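Long-range contacts in RNA-dependent RNA Polymerase (Bombyx mori cytoplasmic polyhedrosis virus, PDB 6TZ0), which transcribes and replicates the double-stranded RNA genome of the virus, acting as an RNA-directed RNA polymerase that makes fully conservative plus strands and then complementary minus strands: residues Arg752-Asn761 against Trp836-Tyr845; Met863-Arg873 against Tyr1139-Gln1147. All blocks are in the same frame, centred on the assembly; numbering follows the deposited sequence.

Interaction 1: Arg752-Asn761 against Trp836-Tyr845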
# COMPACT_ATOMS: atom_id res chain seq x y z
N ARG A 752 -17.30 7.94 -20.34
CA ARG A 752 -18.18 6.85 -20.74
C ARG A 752 -19.59 7.03 -20.21
O ARG A 752 -20.56 6.73 -20.92
CB ARG A 752 -17.59 5.52 -20.28
CG ARG A 752 -18.38 4.30 -20.70
CD ARG A 752 -18.28 4.05 -22.19
NE ARG A 752 -19.12 2.93 -22.59
CZ ARG A 752 -18.73 1.66 -22.57
NH1 ARG A 752 -17.51 1.34 -22.16
NH2 ARG A 752 -19.57 0.70 -22.95
N LEU A 753 -19.73 7.44 -18.94
CA LEU A 753 -20.95 7.93 -18.29
C LEU A 753 -21.97 6.83 -18.01
O LEU A 753 -22.95 7.05 -17.28
CB LEU A 753 -21.55 9.10 -19.10
CG LEU A 753 -22.70 9.99 -18.66
CD1 LEU A 753 -22.46 11.39 -19.15
CD2 LEU A 753 -23.99 9.49 -19.28
N ASN A 754 -21.74 5.62 -18.53
CA ASN A 754 -22.32 4.43 -17.95
C ASN A 754 -21.54 4.03 -16.70
O ASN A 754 -22.12 3.62 -15.69
CB ASN A 754 -22.32 3.30 -18.98
CG ASN A 754 -23.12 2.09 -18.56
OD1 ASN A 754 -23.79 2.09 -17.52
ND2 ASN A 754 -23.04 1.04 -19.35
N LEU A 755 -20.21 4.16 -16.77
CA LEU A 755 -19.34 4.00 -15.62
C LEU A 755 -19.64 5.01 -14.51
O LEU A 755 -19.51 4.67 -13.33
CB LEU A 755 -17.88 4.15 -16.05
CG LEU A 755 -17.04 2.95 -16.51
CD1 LEU A 755 -16.83 1.99 -15.35
CD2 LEU A 755 -17.64 2.21 -17.70
N ALA A 756 -20.07 6.22 -14.88
CA ALA A 756 -20.44 7.22 -13.88
C ALA A 756 -21.69 6.80 -13.12
O ALA A 756 -21.77 6.96 -11.90
CB ALA A 756 -20.65 8.57 -14.54
N MET A 757 -22.68 6.25 -13.83
CA MET A 757 -23.86 5.74 -13.15
C MET A 757 -23.56 4.50 -12.32
O MET A 757 -24.17 4.31 -11.27
CB MET A 757 -24.97 5.44 -14.15
CG MET A 757 -25.65 6.66 -14.68
SD MET A 757 -26.35 7.62 -13.33
CE MET A 757 -27.68 6.54 -12.80
N MET A 758 -22.60 3.68 -12.76
CA MET A 758 -22.22 2.52 -11.96
C MET A 758 -21.52 2.95 -10.68
O MET A 758 -21.77 2.37 -9.61
CB MET A 758 -21.33 1.58 -12.78
CG MET A 758 -21.07 0.25 -12.09
SD MET A 758 -20.03 -0.90 -13.02
CE MET A 758 -18.41 -0.20 -12.74
N GLU A 759 -20.69 3.99 -10.75
CA GLU A 759 -20.04 4.53 -9.56
C GLU A 759 -21.06 5.17 -8.62
O GLU A 759 -20.97 4.99 -7.39
CB GLU A 759 -18.99 5.55 -9.98
CG GLU A 759 -18.22 6.17 -8.84
CD GLU A 759 -17.16 7.15 -9.31
OE1 GLU A 759 -17.04 7.34 -10.54
OE2 GLU A 759 -16.46 7.72 -8.46
N LEU A 760 -22.03 5.89 -9.17
CA LEU A 760 -23.06 6.50 -8.35
C LEU A 760 -23.93 5.45 -7.67
O LEU A 760 -24.26 5.58 -6.49
CB LEU A 760 -23.90 7.47 -9.20
CG LEU A 760 -24.92 8.46 -8.61
CD1 LEU A 760 -26.30 7.86 -8.42
CD2 LEU A 760 -24.41 9.00 -7.28
N ASN A 761 -24.27 4.38 -8.39
CA ASN A 761 -25.07 3.30 -7.81
C ASN A 761 -24.29 2.55 -6.73
O ASN A 761 -24.87 2.15 -5.72
CB ASN A 761 -25.54 2.34 -8.89
CG ASN A 761 -26.65 2.91 -9.73
OD1 ASN A 761 -27.55 3.56 -9.22
ND2 ASN A 761 -26.61 2.64 -11.02
N TRP A 836 -33.24 7.07 -19.87
CA TRP A 836 -31.96 6.36 -19.91
C TRP A 836 -31.48 5.97 -18.52
O TRP A 836 -30.69 5.03 -18.38
CB TRP A 836 -30.91 7.24 -20.60
CG TRP A 836 -29.60 6.58 -20.77
CD1 TRP A 836 -29.27 5.65 -21.71
CD2 TRP A 836 -28.48 6.70 -19.90
NE1 TRP A 836 -27.98 5.24 -21.52
CE2 TRP A 836 -27.47 5.86 -20.41
CE3 TRP A 836 -28.22 7.44 -18.75
CZ2 TRP A 836 -26.22 5.75 -19.81
CZ3 TRP A 836 -26.98 7.34 -18.16
CH2 TRP A 836 -26.00 6.50 -18.69
N LEU A 837 -31.94 6.67 -17.48
CA LEU A 837 -31.55 6.36 -16.11
C LEU A 837 -32.04 5.00 -15.64
O LEU A 837 -31.48 4.46 -14.68
CB LEU A 837 -32.06 7.43 -15.15
CG LEU A 837 -31.44 8.82 -15.23
CD1 LEU A 837 -32.20 9.79 -14.35
CD2 LEU A 837 -30.00 8.75 -14.79
N PHE A 838 -33.05 4.43 -16.28
CA PHE A 838 -33.71 3.26 -15.72
C PHE A 838 -33.58 2.04 -16.60
O PHE A 838 -34.41 1.13 -16.53
CB PHE A 838 -35.19 3.60 -15.48
CG PHE A 838 -35.39 4.90 -14.78
CD1 PHE A 838 -35.09 5.05 -13.45
CD2 PHE A 838 -35.91 5.99 -15.47
CE1 PHE A 838 -35.29 6.27 -12.81
CE2 PHE A 838 -36.11 7.19 -14.84
CZ PHE A 838 -35.80 7.33 -13.51
N MET A 839 -32.55 1.97 -17.43
CA MET A 839 -32.49 0.99 -18.49
C MET A 839 -31.39 -0.04 -18.28
O MET A 839 -30.42 0.21 -17.55
CB MET A 839 -32.31 1.69 -19.84
CG MET A 839 -33.59 2.30 -20.38
SD MET A 839 -34.80 1.06 -20.88
CE MET A 839 -35.96 1.03 -19.51
N PRO A 840 -31.54 -1.23 -18.86
CA PRO A 840 -30.41 -2.17 -18.91
C PRO A 840 -29.27 -1.59 -19.73
O PRO A 840 -29.48 -1.11 -20.84
CB PRO A 840 -31.01 -3.41 -19.58
CG PRO A 840 -32.44 -3.30 -19.34
CD PRO A 840 -32.77 -1.85 -19.36
N ARG A 841 -28.08 -1.61 -19.13
CA ARG A 841 -26.84 -0.98 -19.61
C ARG A 841 -26.96 0.53 -19.75
O ARG A 841 -26.10 1.16 -20.37
CB ARG A 841 -26.36 -1.60 -20.93
CG ARG A 841 -25.98 -3.05 -20.81
CD ARG A 841 -25.63 -3.64 -22.16
NE ARG A 841 -24.45 -3.02 -22.75
CZ ARG A 841 -23.21 -3.41 -22.52
NH1 ARG A 841 -22.19 -2.79 -23.09
NH2 ARG A 841 -22.98 -4.44 -21.71
N GLY A 842 -27.98 1.14 -19.16
CA GLY A 842 -28.11 2.58 -19.13
C GLY A 842 -27.72 3.11 -17.77
O GLY A 842 -26.56 3.03 -17.39
N GLY A 843 -28.68 3.63 -17.02
CA GLY A 843 -28.38 4.11 -15.69
C GLY A 843 -28.53 3.04 -14.63
O GLY A 843 -27.77 3.04 -13.66
N GLU A 844 -29.49 2.13 -14.84
CA GLU A 844 -29.85 1.06 -13.91
C GLU A 844 -30.21 1.62 -12.53
O GLU A 844 -29.77 1.13 -11.50
CB GLU A 844 -28.76 0.00 -13.80
CG GLU A 844 -28.53 -0.80 -15.05
CD GLU A 844 -27.45 -1.84 -14.88
OE1 GLU A 844 -26.82 -1.86 -13.81
OE2 GLU A 844 -27.21 -2.62 -15.83
N TYR A 845 -31.02 2.66 -12.54
CA TYR A 845 -31.38 3.33 -11.31
C TYR A 845 -32.81 2.96 -10.92
O TYR A 845 -33.63 2.67 -11.80
CB TYR A 845 -31.24 4.85 -11.49
CG TYR A 845 -31.30 5.64 -10.22
CD1 TYR A 845 -30.22 5.66 -9.37
CD2 TYR A 845 -32.43 6.35 -9.88
CE1 TYR A 845 -30.26 6.36 -8.20
CE2 TYR A 845 -32.48 7.06 -8.72
CZ TYR A 845 -31.39 7.07 -7.89
OH TYR A 845 -31.42 7.77 -6.72

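Interaction 2: Met863-Arg873 against Tyr1139-Gln1147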
# COMPACT_ATOMS: atom_id res chain seq x y z
N MET A 863 -34.98 0.57 -2.46
CA MET A 863 -33.53 0.59 -2.45
C MET A 863 -32.92 -0.80 -2.51
O MET A 863 -31.69 -0.92 -2.49
CB MET A 863 -33.04 1.32 -1.20
CG MET A 863 -33.56 2.73 -1.13
SD MET A 863 -33.14 3.64 -2.61
CE MET A 863 -31.38 3.75 -2.40
N PHE A 864 -33.73 -1.85 -2.58
CA PHE A 864 -33.25 -3.22 -2.63
C PHE A 864 -33.59 -3.89 -3.95
O PHE A 864 -33.61 -5.12 -4.02
CB PHE A 864 -33.85 -4.03 -1.48
CG PHE A 864 -33.59 -3.45 -0.14
CD1 PHE A 864 -32.34 -3.55 0.43
CD2 PHE A 864 -34.59 -2.82 0.55
CE1 PHE A 864 -32.11 -3.03 1.67
CE2 PHE A 864 -34.37 -2.30 1.80
CZ PHE A 864 -33.12 -2.40 2.36
N THR A 865 -33.86 -3.12 -4.99
CA THR A 865 -34.22 -3.72 -6.26
C THR A 865 -32.97 -4.16 -7.02
O THR A 865 -31.90 -3.55 -6.92
CB THR A 865 -35.07 -2.77 -7.09
OG1 THR A 865 -35.44 -3.40 -8.33
CG2 THR A 865 -34.35 -1.48 -7.38
N ALA A 866 -33.12 -5.24 -7.77
CA ALA A 866 -32.00 -5.84 -8.48
C ALA A 866 -31.68 -5.04 -9.73
O ALA A 866 -32.54 -4.36 -10.31
CB ALA A 866 -32.31 -7.29 -8.84
N ARG A 867 -30.43 -5.12 -10.15
CA ARG A 867 -29.97 -4.47 -11.36
C ARG A 867 -29.58 -5.54 -12.36
O ARG A 867 -29.82 -6.73 -12.16
CB ARG A 867 -28.81 -3.52 -11.07
CG ARG A 867 -29.24 -2.33 -10.25
CD ARG A 867 -28.11 -1.38 -9.98
NE ARG A 867 -28.56 -0.22 -9.23
CZ ARG A 867 -28.52 -0.12 -7.91
NH1 ARG A 867 -28.95 0.97 -7.30
NH2 ARG A 867 -28.02 -1.12 -7.19
N GLY A 868 -28.99 -5.10 -13.47
CA GLY A 868 -28.65 -6.03 -14.52
C GLY A 868 -29.78 -6.18 -15.51
O GLY A 868 -30.44 -5.20 -15.86
N ALA A 869 -30.02 -7.41 -15.96
CA ALA A 869 -31.07 -7.66 -16.95
C ALA A 869 -32.47 -7.59 -16.36
O ALA A 869 -33.44 -7.62 -17.12
CB ALA A 869 -30.85 -9.02 -17.60
N TYR A 870 -32.61 -7.49 -15.04
CA TYR A 870 -33.92 -7.40 -14.42
C TYR A 870 -34.56 -6.03 -14.63
O TYR A 870 -35.78 -5.90 -14.46
CB TYR A 870 -33.80 -7.74 -12.93
CG TYR A 870 -35.11 -7.79 -12.18
CD1 TYR A 870 -36.05 -8.77 -12.45
CD2 TYR A 870 -35.40 -6.86 -11.18
CE1 TYR A 870 -37.25 -8.82 -11.77
CE2 TYR A 870 -36.59 -6.91 -10.48
CZ TYR A 870 -37.51 -7.89 -10.79
OH TYR A 870 -38.70 -7.95 -10.10
N LYS A 871 -33.79 -5.03 -15.05
CA LYS A 871 -34.36 -3.72 -15.34
C LYS A 871 -35.15 -3.70 -16.65
O LYS A 871 -35.89 -2.74 -16.90
CB LYS A 871 -33.25 -2.67 -15.40
CG LYS A 871 -32.54 -2.46 -14.08
CD LYS A 871 -33.49 -1.88 -13.05
CE LYS A 871 -33.83 -0.45 -13.39
NZ LYS A 871 -34.70 0.16 -12.36
N ARG A 872 -35.03 -4.74 -17.48
CA ARG A 872 -35.78 -4.81 -18.72
C ARG A 872 -37.26 -5.12 -18.48
O ARG A 872 -38.10 -4.82 -19.34
CB ARG A 872 -35.14 -5.85 -19.64
CG ARG A 872 -35.68 -5.90 -21.06
CD ARG A 872 -34.91 -6.80 -21.97
NE ARG A 872 -35.60 -6.92 -23.25
CZ ARG A 872 -35.47 -6.06 -24.26
NH1 ARG A 872 -36.14 -6.25 -25.38
NH2 ARG A 872 -34.65 -5.03 -24.16
N ARG A 873 -37.60 -5.63 -17.30
CA ARG A 873 -38.99 -5.93 -16.97
C ARG A 873 -39.83 -4.67 -16.80
O ARG A 873 -41.07 -4.76 -16.85
CB ARG A 873 -39.01 -6.79 -15.70
CG ARG A 873 -40.33 -7.45 -15.36
CD ARG A 873 -40.19 -8.32 -14.13
NE ARG A 873 -41.46 -8.91 -13.76
CZ ARG A 873 -42.32 -8.36 -12.90
NH1 ARG A 873 -42.03 -7.20 -12.33
NH2 ARG A 873 -43.46 -8.96 -12.62
N TYR A 1139 -31.67 -15.92 -16.03
CA TYR A 1139 -32.43 -14.73 -15.67
C TYR A 1139 -31.58 -13.49 -15.38
O TYR A 1139 -32.01 -12.39 -15.72
CB TYR A 1139 -33.33 -15.06 -14.48
CG TYR A 1139 -34.46 -14.08 -14.37
CD1 TYR A 1139 -35.45 -14.06 -15.33
CD2 TYR A 1139 -34.54 -13.18 -13.31
CE1 TYR A 1139 -36.48 -13.17 -15.26
CE2 TYR A 1139 -35.58 -12.30 -13.23
CZ TYR A 1139 -36.54 -12.29 -14.21
OH TYR A 1139 -37.59 -11.41 -14.14
N HIS A 1140 -30.40 -13.66 -14.77
CA HIS A 1140 -29.34 -12.64 -14.70
C HIS A 1140 -29.77 -11.36 -13.96
O HIS A 1140 -29.98 -10.31 -14.56
CB HIS A 1140 -28.81 -12.28 -16.09
CG HIS A 1140 -28.05 -13.39 -16.76
ND1 HIS A 1140 -28.67 -14.34 -17.54
CD2 HIS A 1140 -26.73 -13.68 -16.78
CE1 HIS A 1140 -27.76 -15.18 -18.00
NE2 HIS A 1140 -26.57 -14.80 -17.56
N TYR A 1141 -29.94 -11.49 -12.65
CA TYR A 1141 -30.06 -10.32 -11.80
C TYR A 1141 -28.75 -10.05 -11.06
O TYR A 1141 -27.87 -10.91 -10.97
CB TYR A 1141 -31.21 -10.49 -10.80
CG TYR A 1141 -31.06 -11.63 -9.81
CD1 TYR A 1141 -31.51 -12.90 -10.12
CD2 TYR A 1141 -30.52 -11.41 -8.55
CE1 TYR A 1141 -31.39 -13.93 -9.21
CE2 TYR A 1141 -30.40 -12.43 -7.64
CZ TYR A 1141 -30.83 -13.69 -7.98
OH TYR A 1141 -30.72 -14.72 -7.08
N VAL A 1142 -28.62 -8.82 -10.55
CA VAL A 1142 -27.43 -8.38 -9.82
C VAL A 1142 -27.88 -7.66 -8.55
O VAL A 1142 -28.63 -6.67 -8.63
CB VAL A 1142 -26.54 -7.46 -10.66
CG1 VAL A 1142 -25.41 -6.90 -9.82
CG2 VAL A 1142 -25.95 -8.18 -11.86
N LEU A 1143 -27.42 -8.14 -7.39
CA LEU A 1143 -27.49 -7.40 -6.13
C LEU A 1143 -26.07 -7.13 -5.63
O LEU A 1143 -25.09 -7.40 -6.32
CB LEU A 1143 -28.29 -8.14 -5.06
CG LEU A 1143 -29.82 -8.05 -5.03
CD1 LEU A 1143 -30.27 -6.61 -5.15
CD2 LEU A 1143 -30.48 -8.91 -6.05
N SER A 1144 -25.98 -6.60 -4.42
CA SER A 1144 -24.70 -6.25 -3.81
C SER A 1144 -24.73 -6.56 -2.32
O SER A 1144 -25.79 -6.51 -1.69
CB SER A 1144 -24.40 -4.76 -4.03
OG SER A 1144 -23.17 -4.39 -3.43
N PRO A 1145 -23.58 -6.92 -1.74
CA PRO A 1145 -23.55 -7.19 -0.30
C PRO A 1145 -23.76 -5.96 0.57
O PRO A 1145 -24.31 -6.09 1.67
CB PRO A 1145 -22.16 -7.80 -0.09
CG PRO A 1145 -21.80 -8.36 -1.40
CD PRO A 1145 -22.37 -7.42 -2.41
N ARG A 1146 -23.33 -4.77 0.14
CA ARG A 1146 -23.65 -3.56 0.88
C ARG A 1146 -25.12 -3.20 0.77
O ARG A 1146 -25.65 -2.50 1.64
CB ARG A 1146 -22.81 -2.39 0.37
CG ARG A 1146 -21.34 -2.52 0.65
CD ARG A 1146 -21.07 -2.32 2.13
NE ARG A 1146 -19.66 -2.44 2.46
CZ ARG A 1146 -19.19 -2.41 3.70
NH1 ARG A 1146 -17.89 -2.52 3.92
NH2 ARG A 1146 -20.02 -2.25 4.72
N GLN A 1147 -25.78 -3.67 -0.28
CA GLN A 1147 -27.20 -3.41 -0.47
C GLN A 1147 -28.05 -4.33 0.40
O GLN A 1147 -28.99 -3.89 1.05
CB GLN A 1147 -27.53 -3.58 -1.96
CG GLN A 1147 -28.91 -3.12 -2.37
CD GLN A 1147 -29.14 -3.28 -3.85
OE1 GLN A 1147 -28.32 -3.85 -4.56
NE2 GLN A 1147 -30.26 -2.76 -4.34

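Interaction 1: Arg752-Asn761 against Trp836-Tyr845
Trp836 brings the six-membered end of its indole to the start of helix 754-766. With CG turned away from the backbone N (chi1 -176°), CH2 of the ring comes within 3.7 Å of Leu753 CD2, while the carbonyl O of Leu753 lies at the ring edge, in its plane. Met757 runs past the indole in the opposite direction, its CG 3.8 Å from Trp836 CZ3. Leu837 follows, its CD2 meeting CE of Met757 at 3.8 Å. A flexible methionine suits this spot, because bends at chi2 and chi3 fold the methyl into the angle between Leu837, Gly843 and Tyr845.

From Met839 to Gly842 the chain makes a type II turn. Arg841 sets its guanidinium near that of Arg752, which is paired with Asp915. Gly842 CA lies over one face of the indole, offset toward its rim; a side chain here would run into Trp836 O, which suits glycine. The loop then closes on itself: Gly843 N is hydrogen-bonded to Trp836 O, and Tyr845 N to Leu837 O. Gly843 presents its carbonyl to the helix, where Asn761 ND2 donates a hydrogen bond of 2.9 Å to Gly843 O. The acceptor lies in the plane of the Asn761 amide, and the donor nearly along the C=O axis (164°), though the bond is bent at the hydrogen (139°). Asparagine is short enough to bond directly from the helix. Tyr845 comes last, its ring nearly coplanar with the Asn761 amide and Asn761 OD1 at its edge; its hydroxyl is hydrogen-bonded to Lys778 O.

Packing one helical face against a compact, glycine-containing loop is plain interior architecture, finished by helices 774-786 and 902-911. A nucleotide site is near: the side chains of Leu753 and Arg791, seen to bind ATP, are about 7 Å apart.

Interaction 2: Met863-Arg873 against Tyr1139-Gln1147
Ala866 sits at the apolar centre, its small CB 3.7 Å from Leu1143 CD2 and 3.9 Å from Tyr1141 CB. Farther along, Tyr870 and Tyr1139 lean together obliquely, Tyr870 CD1 lying 3.6 Å from Tyr1139 CE2; the Tyr1139 hydroxyl reaches the edge of the Tyr870 ring and is hydrogen-bonded to Tyr1022.

Around these side chains the backbones pair as a short antiparallel bridge. Arg867 and Val1142 form the hydrogen-bonded pair, with an almost straight bond from Arg867 N to Val1142 O (2.8 Å, 178°) and a more bent return bond from Val1142 N to Arg867 O (132°). Gly868 follows with a positive phi, which suits glycine, and Ala869 N, opening the 3-10 turn, donates a further hydrogen bond to His1140 O.

At the polar edge, Gln1147 is stretched out beyond CG, so that NE2 hydrogen-bonds to two carbonyls, Met863 O at 3.0 Å and Thr865 O at 3.2 Å, approaching each from above its carbonyl plane. One amide thus ties the bend before the strand. Nearby, the Arg867 guanidinium salt-bridges Asp765.

Helix 1174-1188 packs on Tyr870 and Tyr1141 through Leu1184, while Met863, ahead of the strand, touches helices 754-766 and 774-786.

How the interactions relate
The contacts adjoin, their centres 13 Å apart, and both are largely buried. Interaction 1 sets a helix against a folded loop and relies on methionine, leucine and aromatic packing, with a single hydrogen bond across it; interaction 2 joins two extended segments, and five hydrogen bonds supplement its apolar centre. Helix 754-766 serves both, packing through its earlier turns in the first and offering Asp765 to Arg867 in the second. The loop 836-845 is also tied to segment 863-873: probable hydrogen bonds run from Arg867 NE to Glu844 O (2.9 Å) and from Lys871 NZ to Tyr845 O (2.8 Å). Exposed residues lie at the fringe of each, Arg841 in interaction 1 and Val1142 in interaction 2.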